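Local coordinates for hypoxic response protein 1 (Mycobacterium tuberculosis, PDB 1Y5H), which is a secreted CBS-domain homodimer of the hypoxic response, of unknown function, that probably binds zinc and apparently not AMP, at residues 51-64 with 75-87. Residues are numbered along the deposited sequence; the frame is centred on the assembly and turned at random.
Sequences LHGMLTDRDIVIKG and TAGELARDSIYYV
Met-54 N donates to Ser-83 O at 3.1 Å, pinning the edge strand 51-56 to the segment leaving helix 76-80. One residue earlier, Gly-53 has no side chain, and the turn from Ala-80 to Ser-83 comes right up against its CA, which makes a 3.4 Å C-H...O contact with Ala-80 O and lies 3.3 Å from Ser-83 O. The Met-54 side chain, a selenomethionine, crosses Tyr-85 at about a right angle, Met-54 CB 3.4 Å from Tyr-85 OH and Met-54 CG against Tyr-85 CZ. On the helical side, Leu-79 fits as a knob among Asp-59, Ile-60, Lys-63 and Gly-64. Leu-55, its CG anti to the backbone N (chi1 179°), forks onto helix 76-80: CD1 meets Leu-79 CB at 3.6 Å while CD2 reaches Ala-76 CB. At the rim of this apolar patch, Lys-63, extended beyond CG, brings NZ to a long salt bridge with Asp-82 OD2 (3.6 Å). Two waters fill in the polar network: one joins Met-54 O, Asp-59 OD2 and Ser-83 OG, the other Lys-63 NZ, Leu-79 O and Ser-83 OG. Behind them, Asp-59 is positioned by its capping box with Thr-56, and Tyr-85 stacks on His-103, a zinc ligand by similarity. Residues 75-87 are thus held to strand 51-56 by one direct backbone bond, with water carrying much of the remaining polar contact.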
loop_
_atom_site.group_PDB
_atom_site.type_symbol
_atom_site.label_atom_id
_atom_site.label_comp_id
_atom_site.label_asym_id
_atom_site.label_seq_id
_atom_site.Cartn_x
_atom_site.Cartn_y
_atom_site.Cartn_z
ATOM N N LEU A 51 16.646 -14.394 -6.948
ATOM C CA LEU A 51 15.857 -13.167 -6.833
ATOM C C LEU A 51 15.678 -12.358 -8.115
ATOM O O LEU A 51 16.650 -11.972 -8.761
ATOM C CB LEU A 51 16.466 -12.254 -5.766
ATOM C CG LEU A 51 15.711 -10.945 -5.524
ATOM C CD1 LEU A 51 14.386 -11.242 -4.844
ATOM C CD2 LEU A 51 16.552 -10.028 -4.651
ATOM N N HIS A 52 14.423 -12.080 -8.462
ATOM C CA HIS A 52 14.098 -11.299 -9.654
ATOM C C HIS A 52 13.659 -9.885 -9.295
ATOM O O HIS A 52 13.788 -8.961 -10.099
ATOM C CB HIS A 52 12.991 -11.990 -10.452
ATOM C CG HIS A 52 13.496 -13.028 -11.401
ATOM N ND1 HIS A 52 14.484 -13.927 -11.065
ATOM C CD2 HIS A 52 13.138 -13.320 -12.675
ATOM C CE1 HIS A 52 14.714 -14.729 -12.090
ATOM N NE2 HIS A 52 13.911 -14.382 -13.078
ATOM N N GLY A 53 13.136 -9.721 -8.086
ATOM C CA GLY A 53 12.698 -8.410 -7.640
ATOM C C GLY A 53 11.714 -8.500 -6.493
ATOM O O GLY A 53 11.491 -9.579 -5.950
HETATM N N MSE A 54 11.157 -7.356 -6.103
HETATM C CA MSE A 54 10.169 -7.283 -5.032
HETATM C C MSE A 54 8.858 -6.804 -5.641
HETATM O O MSE A 54 8.851 -5.950 -6.535
HETATM C CB MSE A 54 10.595 -6.288 -3.947
HETATM C CG MSE A 54 11.790 -6.699 -3.093
HETATM SE SE MSE A 54 11.445 -8.171 -1.890
HETATM C CE MSE A 54 10.215 -7.335 -0.675
ATOM N N LEU A 55 7.756 -7.363 -5.161
ATOM C CA LEU A 55 6.428 -6.984 -5.628
ATOM C C LEU A 55 5.676 -6.434 -4.425
ATOM O O LEU A 55 5.607 -7.088 -3.389
ATOM C CB LEU A 55 5.677 -8.205 -6.168
ATOM C CG LEU A 55 4.255 -7.916 -6.674
ATOM C CD1 LEU A 55 4.327 -7.138 -7.981
ATOM C CD2 LEU A 55 3.496 -9.226 -6.868
ATOM N N THR A 56 5.110 -5.237 -4.557
ATOM C CA THR A 56 4.363 -4.646 -3.456
ATOM C C THR A 56 2.874 -4.628 -3.765
ATOM O O THR A 56 2.461 -4.788 -4.919
ATOM C CB THR A 56 4.807 -3.197 -3.169
ATOM O OG1 THR A 56 4.474 -2.359 -4.286
ATOM C CG2 THR A 56 6.311 -3.143 -2.915
ATOM N N ASP A 57 2.067 -4.439 -2.728
ATOM C CA ASP A 57 0.633 -4.384 -2.925
ATOM C C ASP A 57 0.269 -3.211 -3.829
ATOM O O ASP A 57 -0.586 -3.350 -4.709
ATOM C CB ASP A 57 -0.105 -4.300 -1.575
ATOM C CG ASP A 57 0.484 -3.262 -0.616
ATOM O OD1 ASP A 57 0.042 -3.256 0.551
ATOM O OD2 ASP A 57 1.362 -2.463 -1.003
ATOM N N ARG A 58 0.933 -2.070 -3.640
ATOM C CA ARG A 58 0.645 -0.912 -4.475
ATOM C C ARG A 58 1.029 -1.189 -5.928
ATOM O O ARG A 58 0.362 -0.709 -6.847
ATOM C CB ARG A 58 1.369 0.340 -3.972
ATOM C CG ARG A 58 0.978 1.578 -4.755
ATOM C CD ARG A 58 1.391 2.871 -4.075
ATOM N NE ARG A 58 1.042 4.029 -4.898
ATOM C CZ ARG A 58 -0.190 4.509 -5.052
ATOM N NH1 ARG A 58 -1.216 3.943 -4.429
ATOM N NH2 ARG A 58 -0.400 5.552 -5.847
ATOM N N ASP A 59 2.092 -1.968 -6.137
ATOM C CA ASP A 59 2.528 -2.323 -7.492
ATOM C C ASP A 59 1.387 -3.010 -8.240
ATOM O O ASP A 59 1.130 -2.724 -9.403
ATOM C CB ASP A 59 3.698 -3.317 -7.468
ATOM C CG ASP A 59 5.034 -2.664 -7.190
ATOM O OD1 ASP A 59 5.133 -1.419 -7.254
ATOM O OD2 ASP A 59 6.000 -3.420 -6.924
ATOM N N ILE A 60 0.735 -3.950 -7.564
ATOM C CA ILE A 60 -0.366 -4.696 -8.162
ATOM C C ILE A 60 -1.485 -3.757 -8.601
ATOM O O ILE A 60 -2.072 -3.928 -9.666
ATOM C CB ILE A 60 -0.920 -5.737 -7.169
ATOM C CG1 ILE A 60 0.148 -6.813 -6.918
ATOM C CG2 ILE A 60 -2.213 -6.360 -7.711
ATOM C CD1 ILE A 60 -0.279 -7.875 -5.913
ATOM N N VAL A 61 -1.759 -2.752 -7.781
ATOM C CA VAL A 61 -2.814 -1.797 -8.093
ATOM C C VAL A 61 -2.410 -0.794 -9.170
ATOM O O VAL A 61 -3.145 -0.591 -10.138
ATOM C CB VAL A 61 -3.231 -1.009 -6.824
ATOM C CG1 VAL A 61 -4.265 0.067 -7.176
ATOM C CG2 VAL A 61 -3.812 -1.962 -5.784
ATOM N N ILE A 62 -1.238 -0.184 -9.003
ATOM C CA ILE A 62 -0.763 0.851 -9.925
ATOM C C ILE A 62 -0.148 0.373 -11.235
ATOM O O ILE A 62 -0.455 0.915 -12.298
ATOM C CB ILE A 62 0.259 1.777 -9.221
ATOM C CG1 ILE A 62 -0.367 2.373 -7.956
ATOM C CG2 ILE A 62 0.726 2.870 -10.175
ATOM C CD1 ILE A 62 -1.647 3.160 -8.194
ATOM N N LYS A 63 0.730 -0.621 -11.160
ATOM C CA LYS A 63 1.378 -1.148 -12.353
ATOM C C LYS A 63 0.579 -2.292 -12.960
ATOM O O LYS A 63 0.810 -2.676 -14.099
ATOM C CB LYS A 63 2.791 -1.633 -12.018
ATOM C CG LYS A 63 3.745 -0.537 -11.557
ATOM C CD LYS A 63 5.132 -1.106 -11.277
ATOM C CE LYS A 63 6.086 -0.029 -10.787
ATOM N NZ LYS A 63 7.447 -0.578 -10.542
ATOM N N GLY A 64 -0.357 -2.833 -12.189
ATOM C CA GLY A 64 -1.170 -3.925 -12.678
ATOM C C GLY A 64 -2.553 -3.474 -13.107
ATOM O O GLY A 64 -2.791 -3.210 -14.284
ATOM N N THR A 75 1.758 -11.658 -14.433
ATOM C CA THR A 75 2.557 -12.360 -13.431
ATOM C C THR A 75 3.327 -11.473 -12.465
ATOM O O THR A 75 3.603 -10.305 -12.745
ATOM C CB THR A 75 3.565 -13.289 -14.103
ATOM O OG1 THR A 75 4.536 -12.502 -14.805
ATOM C CG2 THR A 75 2.862 -14.214 -15.089
ATOM N N ALA A 76 3.676 -12.041 -11.318
ATOM C CA ALA A 76 4.422 -11.312 -10.301
ATOM C C ALA A 76 5.750 -10.833 -10.879
ATOM O O ALA A 76 6.192 -9.713 -10.604
ATOM C CB ALA A 76 4.667 -12.211 -9.091
ATOM N N GLY A 77 6.381 -11.688 -11.676
ATOM C CA GLY A 77 7.657 -11.333 -12.278
ATOM C C GLY A 77 7.584 -10.136 -13.211
ATOM O O GLY A 77 8.494 -9.306 -13.235
ATOM N N GLU A 78 6.500 -10.039 -13.979
ATOM C CA GLU A 78 6.324 -8.941 -14.924
ATOM C C GLU A 78 6.387 -7.589 -14.229
ATOM O O GLU A 78 6.868 -6.610 -14.802
ATOM C CB GLU A 78 4.998 -9.087 -15.655
ATOM N N LEU A 79 5.887 -7.529 -13.001
ATOM C CA LEU A 79 5.905 -6.281 -12.249
ATOM C C LEU A 79 7.119 -6.164 -11.327
ATOM O O LEU A 79 7.651 -5.072 -11.124
ATOM C CB LEU A 79 4.625 -6.142 -11.415
ATOM C CG LEU A 79 3.330 -5.777 -12.153
ATOM C CD1 LEU A 79 2.984 -6.836 -13.180
ATOM C CD2 LEU A 79 2.206 -5.614 -11.143
ATOM N N ALA A 80 7.568 -7.288 -10.778
ATOM C CA ALA A 80 8.699 -7.272 -9.855
ATOM C C ALA A 80 10.052 -6.965 -10.493
ATOM O O ALA A 80 10.953 -6.454 -9.821
ATOM C CB ALA A 80 8.770 -8.598 -9.102
ATOM N N ARG A 81 10.204 -7.269 -11.780
ATOM C CA ARG A 81 11.471 -7.012 -12.462
ATOM C C ARG A 81 11.814 -5.529 -12.562
ATOM O O ARG A 81 12.906 -5.184 -13.001
ATOM C CB ARG A 81 11.472 -7.637 -13.860
ATOM C CG ARG A 81 11.618 -9.149 -13.850
ATOM C CD ARG A 81 11.212 -9.745 -15.192
ATOM N NE ARG A 81 10.853 -11.149 -15.046
ATOM C CZ ARG A 81 9.824 -11.724 -15.658
ATOM N NH1 ARG A 81 9.043 -11.016 -16.464
ATOM N NH2 ARG A 81 9.573 -13.007 -15.458
ATOM N N ASP A 82 10.884 -4.662 -12.163
ATOM C CA ASP A 82 11.124 -3.219 -12.187
ATOM C C ASP A 82 11.789 -2.786 -10.885
ATOM O O ASP A 82 12.349 -1.689 -10.800
ATOM C CB ASP A 82 9.817 -2.425 -12.295
ATOM C CG ASP A 82 9.037 -2.718 -13.556
ATOM O OD1 ASP A 82 9.641 -3.146 -14.561
ATOM O OD2 ASP A 82 7.807 -2.495 -13.538
ATOM N N SER A 83 11.723 -3.646 -9.873
ATOM C CA SER A 83 12.264 -3.308 -8.563
ATOM C C SER A 83 13.291 -4.292 -8.016
ATOM O O SER A 83 12.965 -5.122 -7.164
ATOM C CB SER A 83 11.112 -3.187 -7.560
ATOM O OG SER A 83 10.085 -2.346 -8.058
ATOM N N ILE A 84 14.531 -4.199 -8.480
ATOM C CA ILE A 84 15.545 -5.106 -7.970
ATOM C C ILE A 84 16.569 -4.423 -7.069
ATOM O O ILE A 84 17.420 -3.647 -7.509
ATOM C CB ILE A 84 16.279 -5.861 -9.106
ATOM C CG1 ILE A 84 17.234 -6.894 -8.492
ATOM C CG2 ILE A 84 17.022 -4.884 -9.998
ATOM C CD1 ILE A 84 17.868 -7.841 -9.495
ATOM N N TYR A 85 16.449 -4.711 -5.784
ATOM C CA TYR A 85 17.362 -4.186 -4.788
ATOM C C TYR A 85 17.517 -5.290 -3.766
ATOM O O TYR A 85 16.618 -6.114 -3.595
ATOM C CB TYR A 85 16.807 -2.901 -4.151
ATOM C CG TYR A 85 15.351 -2.966 -3.735
ATOM C CD1 TYR A 85 14.979 -3.464 -2.487
ATOM C CD2 TYR A 85 14.342 -2.534 -4.598
ATOM C CE1 TYR A 85 13.640 -3.532 -2.111
ATOM C CE2 TYR A 85 13.003 -2.600 -4.232
ATOM C CZ TYR A 85 12.659 -3.100 -2.990
ATOM O OH TYR A 85 11.332 -3.182 -2.639
ATOM N N TYR A 86 18.665 -5.318 -3.104
ATOM C CA TYR A 86 18.940 -6.338 -2.107
ATOM C C TYR A 86 20.256 -6.020 -1.432
ATOM O O TYR A 86 20.957 -5.098 -1.836
ATOM C CB TYR A 86 19.043 -7.721 -2.764
ATOM C CG TYR A 86 20.103 -7.850 -3.850
ATOM C CD1 TYR A 86 21.463 -8.001 -3.535
ATOM C CD2 TYR A 86 19.741 -7.845 -5.193
ATOM C CE1 TYR A 86 22.426 -8.146 -4.547
ATOM C CE2 TYR A 86 20.689 -7.987 -6.203
ATOM C CZ TYR A 86 22.023 -8.140 -5.876
ATOM O OH TYR A 86 22.936 -8.302 -6.892
ATOM N N VAL A 87 20.566 -6.783 -0.394
ATOM C CA VAL A 87 21.827 -6.637 0.309
ATOM C C VAL A 87 22.413 -8.025 0.486
ATOM O O VAL A 87 21.687 -9.025 0.520
ATOM C CB VAL A 87 21.667 -5.979 1.704
ATOM C CG1 VAL A 87 21.159 -4.559 1.551
ATOM C CG2 VAL A 87 20.730 -6.803 2.582
HETATM O O HOH W 1 8.296 -3.258 -5.922
HETATM O O HOH W 2 7.618 -3.183 -9.280
#